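PDB 5MDM: glycoprotein, which probably attaches the virus to host receptors and, after uptake, drives fusion of the viral and endosomal membranes through a conformational change triggered by acidic pH. Local coordinates for residues 41-46 / 234-239; 180-185 / 220-225; 188-193 / 203-208. All coordinates share one frame; numbering follows the deposited sequence.

Interaction 1 of 3, residues 41-46 / 234-239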
loop_
_atom_site.group_PDB
_atom_site.type_symbol
_atom_site.label_atom_id
_atom_site.label_comp_id
_atom_site.label_asym_id
_atom_site.label_seq_id
_atom_site.Cartn_x
_atom_site.Cartn_y
_atom_site.Cartn_z
ATOM N N PHE A 41 -4.190 22.106 24.149
ATOM C CA PHE A 41 -3.329 23.146 23.605
ATOM C C PHE A 41 -3.214 23.017 22.086
ATOM O O PHE A 41 -3.266 21.910 21.544
ATOM C CB PHE A 41 -1.950 23.125 24.274
ATOM C CG PHE A 41 -1.198 21.845 24.084
ATOM C CD1 PHE A 41 -0.275 21.713 23.054
ATOM C CD2 PHE A 41 -1.401 20.771 24.942
ATOM C CE1 PHE A 41 0.431 20.525 22.874
ATOM C CE2 PHE A 41 -0.702 19.572 24.768
ATOM C CZ PHE A 41 0.216 19.453 23.734
ATOM N N LEU A 42 -3.083 24.153 21.402
ATOM C CA LEU A 42 -2.922 24.144 19.952
ATOM C C LEU A 42 -1.584 23.533 19.592
ATOM O O LEU A 42 -0.558 23.874 20.175
ATOM C CB LEU A 42 -3.008 25.551 19.385
ATOM C CG LEU A 42 -2.850 25.690 17.876
ATOM C CD1 LEU A 42 -3.897 24.883 17.138
ATOM C CD2 LEU A 42 -2.965 27.140 17.501
ATOM N N SER A 43 -1.594 22.622 18.632
ATOM C CA SER A 43 -0.369 21.929 18.274
ATOM C C SER A 43 -0.237 21.726 16.770
ATOM O O SER A 43 -1.039 22.219 15.974
ATOM C CB SER A 43 -0.276 20.591 19.015
ATOM O OG SER A 43 0.892 19.875 18.660
ATOM N N SER A 44 0.796 20.993 16.394
ATOM C CA SER A 44 1.119 20.782 15.005
ATOM C C SER A 44 1.691 19.379 14.914
ATOM O O SER A 44 2.406 18.942 15.814
ATOM C CB SER A 44 2.148 21.824 14.567
ATOM O OG SER A 44 2.571 21.616 13.236
ATOM N N THR A 45 1.369 18.661 13.847
ATOM C CA THR A 45 1.903 17.313 13.686
ATOM C C THR A 45 2.287 17.039 12.238
ATOM O O THR A 45 1.575 17.439 11.316
ATOM C CB THR A 45 0.933 16.228 14.237
ATOM O OG1 THR A 45 1.673 15.053 14.577
ATOM C CG2 THR A 45 -0.152 15.872 13.236
ATOM N N PRO A 46 3.437 16.378 12.032
ATOM C CA PRO A 46 3.923 16.072 10.683
ATOM C C PRO A 46 3.056 15.018 9.998
ATOM O O PRO A 46 2.793 13.966 10.571
ATOM C CB PRO A 46 5.329 15.536 10.937
ATOM C CG PRO A 46 5.278 15.009 12.315
ATOM C CD PRO A 46 4.369 15.914 13.069
ATOM N N GLU A 234 5.350 8.942 17.103
ATOM C CA GLU A 234 4.783 10.120 16.458
ATOM C C GLU A 234 5.035 11.379 17.291
ATOM O O GLU A 234 5.311 11.301 18.487
ATOM C CB GLU A 234 3.298 9.912 16.182
ATOM C CG GLU A 234 3.029 8.718 15.290
ATOM C CD GLU A 234 1.596 8.649 14.830
ATOM O OE1 GLU A 234 0.775 9.436 15.336
ATOM O OE2 GLU A 234 1.285 7.811 13.962
ATOM N N TRP A 235 4.944 12.539 16.658
ATOM C CA TRP A 235 5.415 13.771 17.283
ATOM C C TRP A 235 4.388 14.895 17.163
ATOM O O TRP A 235 3.791 15.104 16.108
ATOM C CB TRP A 235 6.740 14.179 16.629
ATOM C CG TRP A 235 7.395 15.409 17.158
ATOM C CD1 TRP A 235 8.402 15.471 18.080
ATOM C CD2 TRP A 235 7.130 16.760 16.767
ATOM N NE1 TRP A 235 8.764 16.776 18.303
ATOM C CE2 TRP A 235 7.999 17.587 17.507
ATOM C CE3 TRP A 235 6.238 17.351 15.869
ATOM C CZ2 TRP A 235 8.000 18.976 17.374
ATOM C CZ3 TRP A 235 6.239 18.733 15.744
ATOM C CH2 TRP A 235 7.116 19.527 16.490
ATOM N N VAL A 236 4.166 15.615 18.250
ATOM C CA VAL A 236 3.348 16.817 18.157
ATOM C C VAL A 236 4.138 17.981 18.720
ATOM O O VAL A 236 5.013 17.787 19.555
ATOM C CB VAL A 236 1.987 16.685 18.884
ATOM C CG1 VAL A 236 1.183 15.523 18.308
ATOM C CG2 VAL A 236 2.186 16.530 20.385
ATOM N N SER A 237 3.844 19.188 18.253
ATOM C CA SER A 237 4.589 20.359 18.681
ATOM C C SER A 237 4.065 20.874 20.015
ATOM O O SER A 237 2.865 20.817 20.283
ATOM C CB SER A 237 4.503 21.450 17.620
ATOM O OG SER A 237 3.162 21.843 17.424
ATOM N N LEU A 238 4.973 21.374 20.848
ATOM C CA LEU A 238 4.614 21.925 22.149
ATOM C C LEU A 238 5.633 22.972 22.560
ATOM O O LEU A 238 6.812 22.651 22.730
ATOM C CB LEU A 238 4.590 20.810 23.187
ATOM C CG LEU A 238 4.468 21.202 24.657
ATOM C CD1 LEU A 238 3.188 21.972 24.892
ATOM C CD2 LEU A 238 4.501 19.951 25.512
ATOM N N ASP A 239 5.197 24.220 22.721
ATOM C CA ASP A 239 6.135 25.287 23.094
ATOM C C ASP A 239 6.282 25.464 24.601
ATOM O O ASP A 239 5.420 25.043 25.382
ATOM C CB ASP A 239 5.768 26.623 22.446
ATOM C CG ASP A 239 4.435 27.137 22.912
ATOM O OD1 ASP A 239 3.540 26.301 23.173
ATOM O OD2 ASP A 239 4.283 28.374 23.017
#
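Ser237, Phe41 and Trp235 contribute the most surface where 41-46 runs roughly antiparallel to 234-239, the strand axes 4.5 Å apart at closest. Ser237 is gripped through its backbone. Its N donates to Ser44 O at 2.8 Å, and its O accepts from Ser43 OG at 2.7 Å, in the carbonyl plane and on a lone pair. Ser237 OG makes a weak bond to Ser44 O; the hydroxyl of Ser44 itself is bonded to Arg225. Phe41 lies beside this pair, with the edge of its ring in plane with Ser237 O and CD1 of Leu238 over one face, 4.0 Å from the ring centroid, a CH-pi contact. The two strands belong to different antiparallel sheets, 36-49 being the outermost strand of one and 235-237 of the other, and 41-46 lies in the region assigned by similarity as fusion peptide. At the other end, Trp235 has its CG anti to the backbone N (chi1 -179°), which brings the ring edge at CE3 to 3.7 Å from Pro46 CD. Trp235 O accepts from Thr45 OG1 at 2.6 Å, the donor tilted 26° from the carbonyl plane. Trp235 NE1 is hydrogen-bonded to Leu220 O.

Interaction 2 of 3, residues 180-185 / 220-225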
loop_
_atom_site.group_PDB
_atom_site.type_symbol
_atom_site.label_atom_id
_atom_site.label_comp_id
_atom_site.label_asym_id
_atom_site.label_seq_id
_atom_site.Cartn_x
_atom_site.Cartn_y
_atom_site.Cartn_z
ATOM N N GLN A 180 9.223 18.248 5.639
ATOM C CA GLN A 180 8.020 17.646 6.190
ATOM C C GLN A 180 6.862 18.639 6.232
ATOM O O GLN A 180 7.039 19.803 6.605
ATOM C CB GLN A 180 8.315 17.140 7.601
ATOM C CG GLN A 180 7.390 16.049 8.068
ATOM C CD GLN A 180 7.756 14.706 7.487
ATOM O OE1 GLN A 180 8.816 14.552 6.870
ATOM N NE2 GLN A 180 6.884 13.720 7.679
ATOM N N SER A 181 5.677 18.176 5.851
ATOM C CA SER A 181 4.472 18.991 5.957
ATOM C C SER A 181 3.768 18.742 7.284
ATOM O O SER A 181 3.820 17.639 7.826
ATOM C CB SER A 181 3.525 18.694 4.802
ATOM O OG SER A 181 4.166 18.939 3.567
ATOM N N PHE A 182 3.108 19.769 7.805
ATOM C CA PHE A 182 2.434 19.658 9.092
ATOM C C PHE A 182 0.945 19.948 8.995
ATOM O O PHE A 182 0.434 20.307 7.932
ATOM C CB PHE A 182 3.077 20.588 10.111
ATOM C CG PHE A 182 4.427 20.142 10.560
ATOM C CD1 PHE A 182 5.534 20.313 9.747
ATOM C CD2 PHE A 182 4.593 19.544 11.798
ATOM C CE1 PHE A 182 6.786 19.902 10.158
ATOM C CE2 PHE A 182 5.841 19.127 12.218
ATOM C CZ PHE A 182 6.941 19.308 11.394
ATOM N N THR A 183 0.251 19.767 10.111
ATOM C CA THR A 183 -1.133 20.199 10.221
ATOM C C THR A 183 -1.443 20.641 11.643
ATOM O O THR A 183 -0.925 20.071 12.611
ATOM C CB THR A 183 -2.131 19.107 9.802
ATOM O OG1 THR A 183 -3.454 19.656 9.801
ATOM C CG2 THR A 183 -2.096 17.937 10.773
ATOM N N PRO A 184 -2.277 21.678 11.776
ATOM C CA PRO A 184 -2.718 22.100 13.104
ATOM C C PRO A 184 -3.554 21.005 13.755
ATOM O O PRO A 184 -4.205 20.206 13.082
ATOM C CB PRO A 184 -3.558 23.351 12.820
ATOM C CG PRO A 184 -3.921 23.262 11.388
ATOM C CD PRO A 184 -2.791 22.551 10.715
ATOM N N LEU A 185 -3.535 20.977 15.076
ATOM C CA LEU A 185 -4.064 19.849 15.804
ATOM C C LEU A 185 -4.317 20.297 17.229
ATOM O O LEU A 185 -3.448 20.887 17.860
ATOM C CB LEU A 185 -3.012 18.742 15.795
ATOM C CG LEU A 185 -3.349 17.402 16.425
ATOM C CD1 LEU A 185 -4.462 16.754 15.640
ATOM C CD2 LEU A 185 -2.124 16.517 16.437
ATOM N N LEU A 220 11.476 16.358 22.228
ATOM C CA LEU A 220 12.315 16.333 21.028
ATOM C C LEU A 220 12.044 17.542 20.143
ATOM O O LEU A 220 10.897 17.966 19.969
ATOM C CB LEU A 220 12.107 15.032 20.241
ATOM C CG LEU A 220 12.946 14.736 18.994
ATOM C CD1 LEU A 220 13.059 13.241 18.806
ATOM C CD2 LEU A 220 12.338 15.344 17.747
ATOM N N SER A 221 13.115 18.092 19.587
ATOM C CA SER A 221 13.011 19.244 18.706
ATOM C C SER A 221 12.977 18.769 17.269
ATOM O O SER A 221 13.918 18.135 16.791
ATOM C CB SER A 221 14.194 20.186 18.908
ATOM O OG SER A 221 14.060 21.339 18.093
ATOM N N TYR A 222 11.889 19.078 16.579
ATOM C CA TYR A 222 11.691 18.589 15.225
ATOM C C TYR A 222 11.356 19.727 14.273
ATOM O O TYR A 222 10.448 20.518 14.533
ATOM C CB TYR A 222 10.576 17.546 15.202
ATOM C CG TYR A 222 10.462 16.812 13.896
ATOM C CD1 TYR A 222 11.452 15.932 13.487
ATOM C CD2 TYR A 222 9.362 16.993 13.072
ATOM C CE1 TYR A 222 11.355 15.251 12.293
ATOM C CE2 TYR A 222 9.255 16.313 11.872
ATOM C CZ TYR A 222 10.255 15.445 11.489
ATOM O OH TYR A 222 10.155 14.768 10.298
ATOM N N CYS A 223 12.095 19.799 13.171
ATOM C CA CYS A 223 11.875 20.824 12.163
ATOM C C CYS A 223 11.911 22.229 12.752
ATOM O O CYS A 223 11.090 23.079 12.410
ATOM C CB CYS A 223 10.556 20.585 11.433
ATOM S SG CYS A 223 10.642 19.297 10.179
ATOM N N GLY A 224 12.860 22.457 13.652
ATOM C CA GLY A 224 13.083 23.778 14.199
ATOM C C GLY A 224 12.101 24.200 15.270
ATOM O O GLY A 224 12.021 25.382 15.600
ATOM N N ARG A 225 11.348 23.256 15.819
ATOM C CA ARG A 225 10.476 23.590 16.946
ATOM C C ARG A 225 10.297 22.491 17.993
ATOM O O ARG A 225 10.366 21.302 17.688
ATOM C CB ARG A 225 9.129 24.164 16.487
ATOM C CG ARG A 225 8.298 23.311 15.546
ATOM C CD ARG A 225 7.151 24.179 15.025
ATOM N NE ARG A 225 6.076 23.450 14.353
ATOM C CZ ARG A 225 6.039 23.198 13.047
ATOM N NH1 ARG A 225 7.034 23.591 12.257
ATOM N NH2 ARG A 225 5.006 22.544 12.535
#
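Phe182 puts its ring against Tyr222, Cys223 and Arg225, residues of a type I' beta turn that joins strands 218-222 and 225-229 in a tight two-residue beta hairpin. The hairpin is closed by backbone bonds in both directions between Tyr222 and Arg225, and Cys223 and Gly224 at its tip both have positive phi. No hydrogen bond crosses from 180-185 to 220-225, which meet through side chains alone.

The charged part is a cation-pi contact. The Arg225 guanidinium comes over one face of the Phe182 ring, with CZ 4.1 Å from the centroid and only 7° off the ring normal. The group does not lie flat on the ring: the planes stand 50° apart, so that NH2 dips closest and sits toward the rim. The Arg225 side chain is extended from CG to NE, and the hydroxyl of Ser44 accepts a hydrogen bond from NH2, fixing the end that leans on the ring.

Sulfur and apolar contacts gather at the far end of the ring. Cys223 SG, disulfide-bonded to Cys178, lies in the plane of the Phe182 ring at its edge, 5.0 Å from the centroid. The same sulfur stands over one face of the Tyr222 ring, toward its rim. Phe182 CZ meets the edge of Tyr222 at CD2, 3.7 Å away.

The polar pair is looser. Gln180 and Tyr222 cross at about a right angle, beside Asp138, a site of interaction with host vimentin. The Gln180 chain bends at chi2 (79°), and its OE1 stops 3.7 Å from Tyr222 OH.

Interaction 3 of 3, residues 188-193 / 203-208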
loop_
_atom_site.group_PDB
_atom_site.type_symbol
_atom_site.label_atom_id
_atom_site.label_comp_id
_atom_site.label_asym_id
_atom_site.label_seq_id
_atom_site.Cartn_x
_atom_site.Cartn_y
_atom_site.Cartn_z
ATOM N N THR A 188 -5.001 17.220 23.571
ATOM C CA THR A 188 -5.627 17.301 24.881
ATOM C C THR A 188 -4.843 16.516 25.918
ATOM O O THR A 188 -4.443 15.373 25.681
ATOM C CB THR A 188 -7.049 16.752 24.844
ATOM O OG1 THR A 188 -7.834 17.520 23.924
ATOM C CG2 THR A 188 -7.672 16.817 26.222
ATOM N N VAL A 189 -4.627 17.142 27.068
ATOM C CA VAL A 189 -3.902 16.531 28.167
ATOM C C VAL A 189 -4.890 16.102 29.238
ATOM O O VAL A 189 -5.699 16.901 29.691
ATOM C CB VAL A 189 -2.916 17.536 28.794
ATOM C CG1 VAL A 189 -2.243 16.933 30.002
ATOM C CG2 VAL A 189 -1.879 17.973 27.779
ATOM N N ALA A 190 -4.831 14.838 29.640
ATOM C CA ALA A 190 -5.653 14.347 30.743
ATOM C C ALA A 190 -4.775 13.973 31.933
ATOM O O ALA A 190 -3.765 13.286 31.787
ATOM C CB ALA A 190 -6.484 13.157 30.304
ATOM N N TYR A 191 -5.159 14.429 33.115
ATOM C CA TYR A 191 -4.346 14.197 34.295
ATOM C C TYR A 191 -5.184 14.177 35.557
ATOM O O TYR A 191 -6.304 14.688 35.574
ATOM C CB TYR A 191 -3.269 15.272 34.410
ATOM C CG TYR A 191 -3.805 16.679 34.555
ATOM C CD1 TYR A 191 -4.009 17.241 35.806
ATOM C CD2 TYR A 191 -4.093 17.449 33.439
ATOM C CE1 TYR A 191 -4.490 18.527 35.937
ATOM C CE2 TYR A 191 -4.575 18.733 33.560
ATOM C CZ TYR A 191 -4.770 19.270 34.808
ATOM O OH TYR A 191 -5.250 20.552 34.929
ATOM N N ASP A 192 -4.634 13.589 36.615
ATOM C CA ASP A 192 -5.339 13.518 37.885
ATOM C C ASP A 192 -5.460 14.913 38.495
ATOM O O ASP A 192 -4.457 15.567 38.788
ATOM C CB ASP A 192 -4.635 12.556 38.840
ATOM C CG ASP A 192 -5.524 12.122 39.985
ATOM O OD1 ASP A 192 -5.540 10.911 40.294
ATOM O OD2 ASP A 192 -6.206 12.989 40.572
ATOM N N LYS A 193 -6.700 15.356 38.670
ATOM C CA LYS A 193 -7.012 16.710 39.121
ATOM C C LYS A 193 -6.377 17.037 40.469
ATOM O O LYS A 193 -6.006 18.181 40.734
ATOM C CB LYS A 193 -8.530 16.873 39.216
ATOM C CG LYS A 193 -9.006 18.280 39.493
ATOM C CD LYS A 193 -10.473 18.286 39.911
ATOM C CE LYS A 193 -11.378 17.705 38.832
ATOM N NZ LYS A 193 -12.809 17.714 39.256
ATOM N N VAL A 203 -1.907 11.769 30.165
ATOM C CA VAL A 203 -2.236 11.019 28.962
ATOM C C VAL A 203 -2.635 11.986 27.851
ATOM O O VAL A 203 -3.489 12.846 28.053
ATOM C CB VAL A 203 -3.373 10.021 29.217
ATOM C CG1 VAL A 203 -3.953 9.527 27.906
ATOM C CG2 VAL A 203 -2.861 8.870 30.032
ATOM N N PHE A 204 -2.008 11.849 26.683
ATOM C CA PHE A 204 -2.323 12.696 25.539
ATOM C C PHE A 204 -3.365 12.077 24.604
ATOM O O PHE A 204 -3.353 10.871 24.350
ATOM C CB PHE A 204 -1.060 13.015 24.742
ATOM C CG PHE A 204 -0.054 13.815 25.500
ATOM C CD1 PHE A 204 -0.190 15.182 25.617
ATOM C CD2 PHE A 204 1.032 13.203 26.089
ATOM C CE1 PHE A 204 0.738 15.924 26.313
ATOM C CE2 PHE A 204 1.964 13.941 26.783
ATOM C CZ PHE A 204 1.812 15.301 26.897
ATOM N N LYS A 205 -4.262 12.918 24.098
ATOM C CA LYS A 205 -5.249 12.504 23.113
ATOM C C LYS A 205 -5.241 13.518 21.983
ATOM O O LYS A 205 -4.950 14.692 22.196
ATOM C CB LYS A 205 -6.644 12.439 23.745
ATOM C CG LYS A 205 -6.700 11.576 24.988
ATOM C CD LYS A 205 -7.877 11.928 25.877
ATOM C CE LYS A 205 -7.829 11.110 27.160
ATOM N NZ LYS A 205 -9.020 11.323 28.031
ATOM N N SER A 206 -5.544 13.064 20.776
ATOM C CA SER A 206 -5.792 13.969 19.670
ATOM C C SER A 206 -6.637 13.218 18.664
ATOM O O SER A 206 -6.898 12.038 18.844
ATOM C CB SER A 206 -4.488 14.432 19.035
ATOM O OG SER A 206 -4.054 13.510 18.056
ATOM N N LYS A 207 -7.064 13.885 17.602
ATOM C CA LYS A 207 -7.903 13.217 16.614
ATOM C C LYS A 207 -7.107 12.127 15.904
ATOM O O LYS A 207 -7.671 11.276 15.216
ATOM C CB LYS A 207 -8.501 14.226 15.616
ATOM C CG LYS A 207 -7.561 14.729 14.524
ATOM C CD LYS A 207 -7.764 16.210 14.302
ATOM C CE LYS A 207 -7.704 16.595 12.835
ATOM N NZ LYS A 207 -9.075 16.755 12.257
ATOM N N TYR A 208 -5.793 12.153 16.105
ATOM C CA TYR A 208 -4.870 11.244 15.444
ATOM C C TYR A 208 -4.149 10.342 16.437
ATOM O O TYR A 208 -3.464 9.400 16.048
ATOM C CB TYR A 208 -3.820 12.062 14.707
ATOM C CG TYR A 208 -4.352 12.860 13.552
ATOM C CD1 TYR A 208 -5.282 12.320 12.678
ATOM C CD2 TYR A 208 -3.913 14.152 13.328
ATOM C CE1 TYR A 208 -5.760 13.050 11.614
ATOM C CE2 TYR A 208 -4.387 14.888 12.268
ATOM C CZ TYR A 208 -5.311 14.332 11.415
ATOM O OH TYR A 208 -5.791 15.062 10.363
#
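Four backbone hydrogen bonds tie Thr188 to Lys205 and Ala190 to Val203, and these two hydrogen-bonded pairs flank the non-hydrogen-bonded pair of Val189 and Phe204. This is a regular antiparallel beta hairpin of strands 180-192 and 202-205, in which the axes of 188-192 and 203-205 come within 4.8 Å. The bonds run from Thr188 N to Lys205 O, Lys205 N to Thr188 O, Ala190 N to Val203 O and Val203 N to Ala190 O, each 2.9 Å. Between them the CA of Phe204 also makes a CA-H...O contact to Thr188 O.

The tight side is that of Val189 and Phe204, both buried, whose side chains run side by side in the same direction. CG2 of Val189 lies beside its own backbone N, anti to the carbonyl carbon, and reaches CE1 of Phe204 at 3.6 Å. The ring of Phe230 meets that of Phe204, and Phe41 and Ile244 pack on Val189.

On the other face the side chains of Thr188, Ala190, Val203 and Lys205 stay farther apart, and all but Ala190 are partly exposed. The Lys205 chain is extended beyond CG and passes along Ala190, its NZ 3.9 Å from Ala190 CB. The ammonium has its charged partner in Glu38, a salt bridge, while Thr188 OG1 is hydrogen-bonded to Ser40 OG.

The hairpin forms the middle of a four-stranded antiparallel sheet: strand 36-49 borders 180-192 through the backbone bonds of Val189 with Glu39 and Tyr191 with Gln37, and strand 212-213 borders 202-205 through that of Phe204 with Met212.

Interactions 1 and 2 have centres about 6 Å apart; interaction 3 lies about 13 Å from the first and about 19 Å from the second. Strands 36-49 and 180-192 are neighbours in one sheet, joined by Ser43 N and Leu185 O at 2.7 Å, and interaction 3 continues that sheet to 202-205. Interactions 1 and 2 bring in the three-stranded sheet 218-222, 225-229 and 235-237, so the two sheets pack together. In sequence, 41-46 and 234-239 enclose 180-185 and 220-225, which in turn enclose 188-193 and 203-208. An early part of the putative fusion region, 41-46, is thereby held against later chain, 180-239, where the two sheets meet.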